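Local coordinates for ABC transporter periplasmic-binding protein YtfQ (Mycobacterium smegmatis, PDB 6HB0) that serves as the solute-binding component of a mycobacterial ABC transporter and probably binds L-arabinofuranose, at residues D114-K119 / V284-V289; P102-D107 / Y118-G123. One frame throughout, in Å; residues are numbered along the deposited sequence.

Contact 1 of 2, residues D114-K119 / V284-V289; sequences DTDVYK and VPERVV. With ZN (zinc ion), chain H.
Glu-286 meets the chain around Asp-116, Tyr-118 and Lys-119, a worked example of two surface segments in which direct packing is joined by two water bridges. Its CB sits 4.4 Å from the backbone O of Lys-119. CG, anti to its own carbonyl carbon (chi1 -81°), passes the same Lys-119 O at 4.1 Å. CD continues the extended chain (chi2 168°) and turns OE2, rather than OE1, toward Asp-116, whose OD1 it faces at 3.8 Å. These two side chains cross at about a right angle, their carboxylate planes turned 58° apart. A water on the Glu-286 side donates to Tyr-118 O and, weakly, to OE2; it also lies over one face of the tyrosine ring, toward its rim.

A second water, in the ring plane at its edge, is 2.9 Å from Tyr-118 OH and donates to Glu-286 O at 2.7 Å. CG2 of Val-284 rests against CB of Lys-119 at 4.1 Å, with helix 269-279 beside both residues. Farther off, Asp-114 OD1 binds a zinc ion at 2.1 Å, with waters completing the modelled shell, one of them doubtfully close; OD2 is held by Gln-94 of helix 90-98.

In this periplasmic-binding-protein fold, 114-119 leads into strand 120-122, beside which 284-289 supplies the outermost strand, 287-288, of a parallel sheet. With two carboxylates facing each other, some repulsion is likely, perhaps eased by solvent or by a raised proton affinity, and the shared waters supply the polar links between the segments.

Contact 2 of 2, residues P102-D107 / Y118-G123; sequences PVILTD and YKTFIG
Val-103 O takes the N-H of Lys-119 at 2.8 Å, the first rung of a parallel pairing that shows how neighbouring strands use up their main-chain polar atoms. The bond is nearly straight, 172° at the hydrogen. Further along, Leu-105 uses both its N-H and its C=O: its N donates to Thr-120 O, and its O accepts from Ile-122 N at 2.9 Å. Ile-122 is likewise used twice, since its O receives the N-H of Asp-107 at 2.8 Å, the donor tilted 20° from the carbonyl plane. Between these rungs the CA of Phe-121 adds a C-H...O contact to Leu-105 O. Ile-104 turns its own main-chain bonds the other way, to Ile-79 and Phe-81.

Several polar side chains are also satisfied. Thr-106 OG1 donates to Asp-107 OD2 from above the carboxylate plane at 3.1 Å; that oxygen also bonds Ser-82 OG, and OD1 is met by Ala-36 N. Thr-120 OG1 bonds Pro-285 O, outside the pair.

On the face carrying Leu-105, its CD1 stands over the centre of the Tyr-118 ring, 3.4 Å from the centroid, in a CH-pi contact. The ring is brought there by a chi1 of 63°, which places CG between the backbone N and the carbonyl carbon. CB of Leu-105 meets Phe-121 CD1 at that ring's edge. Val-103 CG1 touches Tyr-118 CB at 4.0 Å, and Val-103 leans on helix 90-98.

On the other face, Ile-104 CG2 touches Ile-122 CD1 at 3.9 Å, and both isoleucines pack on Leu-274 of helix 269-279. Strand 103-106 lies between strands 78-81 and 120-122 in the parallel sheet.

Contacts 1 and 2 are successive steps across one parallel sheet, their centres about 6 Å apart, and they share Tyr-118 and Lys-119. Strand 120-122 has strand 103-106 along one edge and 287-288 along the other. The second seam is probably closed by hydrogen bonds from Phe-121 N to Glu-286 O, at 2.9 Å, and between Thr-120 OG1 and Pro-285 O, at 2.7 Å. Of the two, only contact 1 binds metal, through Asp-114. Gly-123, ending contact 2, is about 9 Å from another bound zinc and about 7 Å from the side chain of Cys-263, which shares a zinc site with Glu-128 and Asp-292.

Contact 1 of 2, residues D114-K119 / V284-V289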
loop_
_atom_site.group_PDB
_atom_site.type_symbol
_atom_site.label_atom_id
_atom_site.label_comp_id
_atom_site.label_asym_id
_atom_site.label_seq_id
_atom_site.Cartn_x
_atom_site.Cartn_y
_atom_site.Cartn_z
ATOM N N ASP A 114 25.945 -4.519 -1.230
ATOM C CA ASP A 114 26.659 -4.502 -2.520
ATOM C C ASP A 114 26.111 -3.339 -3.294
ATOM O O ASP A 114 25.161 -2.667 -2.869
ATOM C CB ASP A 114 26.421 -5.777 -3.333
ATOM C CG ASP A 114 27.068 -6.990 -2.734
ATOM O OD1 ASP A 114 27.880 -6.833 -1.783
ATOM O OD2 ASP A 114 26.774 -8.105 -3.225
ATOM N N THR A 115 26.758 -3.051 -4.409
ATOM C CA THR A 115 26.346 -1.936 -5.268
ATOM C C THR A 115 25.751 -2.501 -6.556
ATOM O O THR A 115 26.244 -3.497 -7.129
ATOM C CB THR A 115 27.530 -0.999 -5.599
ATOM O OG1 THR A 115 28.646 -1.791 -6.012
ATOM C CG2 THR A 115 27.920 -0.171 -4.392
ATOM N N ASP A 116 24.670 -1.872 -7.007
ATOM C CA ASP A 116 24.086 -2.175 -8.327
ATOM C C ASP A 116 23.804 -3.690 -8.460
ATOM O O ASP A 116 24.235 -4.373 -9.424
ATOM C CB ASP A 116 25.002 -1.681 -9.455
ATOM C CG ASP A 116 25.190 -0.132 -9.467
ATOM O OD1 ASP A 116 24.377 0.635 -8.872
ATOM O OD2 ASP A 116 26.177 0.309 -10.099
ATOM N N VAL A 117 23.132 -4.233 -7.457
ATOM C CA VAL A 117 22.684 -5.650 -7.563
ATOM C C VAL A 117 21.226 -5.774 -8.043
ATOM O O VAL A 117 20.721 -6.893 -8.333
ATOM C CB VAL A 117 22.966 -6.470 -6.272
ATOM C CG1 VAL A 117 24.412 -6.955 -6.286
ATOM C CG2 VAL A 117 22.655 -5.666 -5.038
ATOM N N TYR A 118 20.525 -4.647 -8.124
ATOM C CA TYR A 118 19.227 -4.642 -8.802
ATOM C C TYR A 118 19.074 -3.313 -9.496
ATOM O O TYR A 118 19.748 -2.367 -9.167
ATOM C CB TYR A 118 18.067 -4.937 -7.816
ATOM C CG TYR A 118 17.908 -3.900 -6.742
ATOM C CD1 TYR A 118 18.615 -3.979 -5.513
ATOM C CD2 TYR A 118 17.079 -2.828 -6.956
ATOM C CE1 TYR A 118 18.454 -2.986 -4.542
ATOM C CE2 TYR A 118 16.909 -1.842 -5.997
ATOM C CZ TYR A 118 17.591 -1.917 -4.801
ATOM O OH TYR A 118 17.355 -0.885 -3.916
ATOM N N LYS A 119 18.183 -3.260 -10.461
ATOM C CA LYS A 119 18.038 -2.060 -11.287
ATOM C C LYS A 119 17.074 -1.088 -10.651
ATOM O O LYS A 119 17.298 0.089 -10.646
ATOM C CB LYS A 119 17.483 -2.454 -12.658
ATOM C CG LYS A 119 18.425 -3.254 -13.530
ATOM C CD LYS A 119 19.824 -2.676 -13.604
ATOM C CE LYS A 119 20.570 -3.255 -14.783
ATOM N NZ LYS A 119 22.006 -2.904 -14.746
ATOM N N VAL A 284 17.691 3.030 -15.763
ATOM C CA VAL A 284 16.429 3.375 -15.098
ATOM C C VAL A 284 16.716 3.885 -13.699
ATOM O O VAL A 284 17.771 3.567 -13.138
ATOM C CB VAL A 284 15.480 2.156 -15.046
ATOM C CG1 VAL A 284 15.189 1.666 -16.449
ATOM C CG2 VAL A 284 16.097 1.013 -14.262
ATOM N N PRO A 285 15.792 4.666 -13.133
ATOM C CA PRO A 285 15.937 5.114 -11.751
ATOM C C PRO A 285 15.834 3.946 -10.779
ATOM O O PRO A 285 15.132 2.959 -11.077
ATOM C CB PRO A 285 14.747 6.071 -11.532
ATOM C CG PRO A 285 13.835 5.878 -12.689
ATOM C CD PRO A 285 14.503 5.061 -13.724
ATOM N N GLU A 286 16.527 4.076 -9.646
ATOM C CA GLU A 286 16.617 3.012 -8.653
ATOM C C GLU A 286 15.305 2.799 -7.922
ATOM O O GLU A 286 15.090 1.741 -7.345
ATOM C CB GLU A 286 17.775 3.262 -7.678
ATOM C CG GLU A 286 19.115 2.833 -8.276
ATOM C CD GLU A 286 20.343 3.311 -7.493
ATOM O OE1 GLU A 286 20.238 4.339 -6.785
ATOM O OE2 GLU A 286 21.421 2.666 -7.608
ATOM N N ARG A 287 14.414 3.769 -8.006
ATOM C CA ARG A 287 13.081 3.653 -7.449
ATOM C C ARG A 287 12.064 4.192 -8.460
ATOM O O ARG A 287 12.336 5.180 -9.138
ATOM C CB ARG A 287 12.997 4.450 -6.151
ATOM C CG ARG A 287 11.666 4.314 -5.480
ATOM C CD ARG A 287 11.652 4.790 -4.050
ATOM N NE ARG A 287 10.239 5.014 -3.716
ATOM C CZ ARG A 287 9.719 6.110 -3.135
ATOM N NH1 ARG A 287 10.507 7.097 -2.721
ATOM N NH2 ARG A 287 8.394 6.189 -2.925
ATOM N N VAL A 288 10.921 3.512 -8.608
ATOM C CA VAL A 288 9.831 3.999 -9.424
ATOM C C VAL A 288 8.641 4.027 -8.495
ATOM O O VAL A 288 8.407 3.052 -7.784
ATOM C CB VAL A 288 9.570 3.073 -10.638
ATOM C CG1 VAL A 288 8.264 3.395 -11.332
ATOM C CG2 VAL A 288 10.707 3.206 -11.632
ATOM N N VAL A 289 7.918 5.143 -8.490
ATOM C CA VAL A 289 6.826 5.346 -7.560
ATOM C C VAL A 289 5.545 4.758 -8.038
ATOM O O VAL A 289 5.321 4.656 -9.213
ATOM C CB VAL A 289 6.488 6.850 -7.354
ATOM C CG1 VAL A 289 7.677 7.521 -6.730
ATOM C CG2 VAL A 289 6.046 7.535 -8.663
HETATM ZN ZN ZN H . 28.766 -8.396 -0.623
HETATM O O HOH W 1 16.017 1.568 -4.773
HETATM O O HOH W 2 20.026 -0.133 -6.825
HETATM O O HOH W 3 26.753 -8.951 0.669
HETATM O O HOH W 4 29.431 -6.527 0.469
HETATM O O HOH W 5 28.131 -9.581 -1.809
HETATM O O HOH W 6 30.283 -7.964 -2.160
#

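Contact 2 of 2, residues P102-D107 / Y118-G123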
loop_
_atom_site.group_PDB
_atom_site.type_symbol
_atom_site.label_atom_id
_atom_site.label_comp_id
_atom_site.label_asym_id
_atom_site.label_seq_id
_atom_site.Cartn_x
_atom_site.Cartn_y
_atom_site.Cartn_z
ATOM N N PRO A 102 19.197 -8.618 -15.671
ATOM C CA PRO A 102 18.759 -7.521 -14.781
ATOM C C PRO A 102 17.674 -7.959 -13.836
ATOM O O PRO A 102 16.867 -8.824 -14.169
ATOM C CB PRO A 102 18.164 -6.489 -15.744
ATOM C CG PRO A 102 18.521 -6.938 -17.130
ATOM C CD PRO A 102 18.813 -8.391 -17.090
ATOM N N VAL A 103 17.626 -7.323 -12.682
ATOM C CA VAL A 103 16.664 -7.608 -11.642
ATOM C C VAL A 103 15.839 -6.400 -11.236
ATOM O O VAL A 103 16.361 -5.334 -11.018
ATOM C CB VAL A 103 17.393 -8.087 -10.406
ATOM C CG1 VAL A 103 16.400 -8.251 -9.225
ATOM C CG2 VAL A 103 18.047 -9.441 -10.771
ATOM N N ILE A 104 14.542 -6.610 -11.075
ATOM C CA ILE A 104 13.631 -5.603 -10.609
ATOM C C ILE A 104 12.995 -6.124 -9.335
ATOM O O ILE A 104 12.452 -7.241 -9.314
ATOM C CB ILE A 104 12.505 -5.374 -11.636
ATOM C CG1 ILE A 104 13.108 -4.905 -12.952
ATOM C CG2 ILE A 104 11.496 -4.367 -11.127
ATOM C CD1 ILE A 104 12.046 -4.614 -13.975
ATOM N N LEU A 105 13.026 -5.303 -8.292
ATOM C CA LEU A 105 12.327 -5.624 -7.020
ATOM C C LEU A 105 10.963 -5.016 -6.948
ATOM O O LEU A 105 10.790 -3.841 -7.307
ATOM C CB LEU A 105 13.134 -5.080 -5.858
ATOM C CG LEU A 105 14.543 -5.628 -5.762
ATOM C CD1 LEU A 105 15.301 -5.007 -4.627
ATOM C CD2 LEU A 105 14.525 -7.140 -5.640
ATOM N N THR A 106 9.996 -5.778 -6.441
ATOM C CA THR A 106 8.673 -5.257 -6.266
ATOM C C THR A 106 8.204 -5.403 -4.819
ATOM O O THR A 106 8.570 -6.348 -4.088
ATOM C CB THR A 106 7.653 -5.952 -7.182
ATOM O OG1 THR A 106 7.520 -7.309 -6.788
ATOM C CG2 THR A 106 8.094 -5.949 -8.625
ATOM N N ASP A 107 7.369 -4.465 -4.420
ATOM C CA ASP A 107 6.570 -4.529 -3.170
ATOM C C ASP A 107 7.372 -4.257 -1.875
ATOM O O ASP A 107 6.930 -3.462 -1.043
ATOM C CB ASP A 107 5.765 -5.850 -3.018
ATOM C CG ASP A 107 4.971 -6.252 -4.298
ATOM O OD1 ASP A 107 4.092 -5.440 -4.779
ATOM O OD2 ASP A 107 5.208 -7.415 -4.798
ATOM N N TYR A 118 20.525 -4.647 -8.124
ATOM C CA TYR A 118 19.227 -4.642 -8.802
ATOM C C TYR A 118 19.074 -3.313 -9.496
ATOM O O TYR A 118 19.748 -2.367 -9.167
ATOM C CB TYR A 118 18.067 -4.937 -7.816
ATOM C CG TYR A 118 17.908 -3.900 -6.742
ATOM C CD1 TYR A 118 18.615 -3.979 -5.513
ATOM C CD2 TYR A 118 17.079 -2.828 -6.956
ATOM C CE1 TYR A 118 18.454 -2.986 -4.542
ATOM C CE2 TYR A 118 16.909 -1.842 -5.997
ATOM C CZ TYR A 118 17.591 -1.917 -4.801
ATOM O OH TYR A 118 17.355 -0.885 -3.916
ATOM N N LYS A 119 18.183 -3.260 -10.461
ATOM C CA LYS A 119 18.038 -2.060 -11.287
ATOM C C LYS A 119 17.074 -1.088 -10.651
ATOM O O LYS A 119 17.298 0.089 -10.646
ATOM C CB LYS A 119 17.483 -2.454 -12.658
ATOM C CG LYS A 119 18.425 -3.254 -13.530
ATOM C CD LYS A 119 19.824 -2.676 -13.604
ATOM C CE LYS A 119 20.570 -3.255 -14.783
ATOM N NZ LYS A 119 22.006 -2.904 -14.746
ATOM N N THR A 120 15.978 -1.595 -10.119
ATOM C CA THR A 120 14.967 -0.728 -9.567
ATOM C C THR A 120 14.061 -1.445 -8.614
ATOM O O THR A 120 13.955 -2.679 -8.630
ATOM C CB THR A 120 14.129 0.048 -10.673
ATOM O OG1 THR A 120 13.470 1.147 -10.044
ATOM C CG2 THR A 120 13.097 -0.791 -11.352
ATOM N N PHE A 121 13.468 -0.647 -7.743
ATOM C CA PHE A 121 12.506 -1.083 -6.765
ATOM C C PHE A 121 11.210 -0.333 -7.041
ATOM O O PHE A 121 11.234 0.884 -7.186
ATOM C CB PHE A 121 12.972 -0.724 -5.335
ATOM C CG PHE A 121 11.885 -0.858 -4.325
ATOM C CD1 PHE A 121 11.311 -2.099 -4.085
ATOM C CD2 PHE A 121 11.379 0.236 -3.691
ATOM C CE1 PHE A 121 10.277 -2.237 -3.193
ATOM C CE2 PHE A 121 10.334 0.102 -2.765
ATOM C CZ PHE A 121 9.785 -1.157 -2.515
ATOM N N ILE A 122 10.117 -1.050 -7.076
ATOM C CA ILE A 122 8.781 -0.520 -7.228
ATOM C C ILE A 122 7.914 -0.971 -6.069
ATOM O O ILE A 122 7.631 -2.172 -5.933
ATOM C CB ILE A 122 8.073 -1.052 -8.507
ATOM C CG1 ILE A 122 8.977 -1.046 -9.721
ATOM C CG2 ILE A 122 6.866 -0.185 -8.785
ATOM C CD1 ILE A 122 8.422 -1.937 -10.805
ATOM N N GLY A 123 7.457 -0.043 -5.238
ATOM C CA GLY A 123 6.544 -0.419 -4.140
ATOM C C GLY A 123 5.872 0.765 -3.483
ATOM O O GLY A 123 6.248 1.885 -3.761
#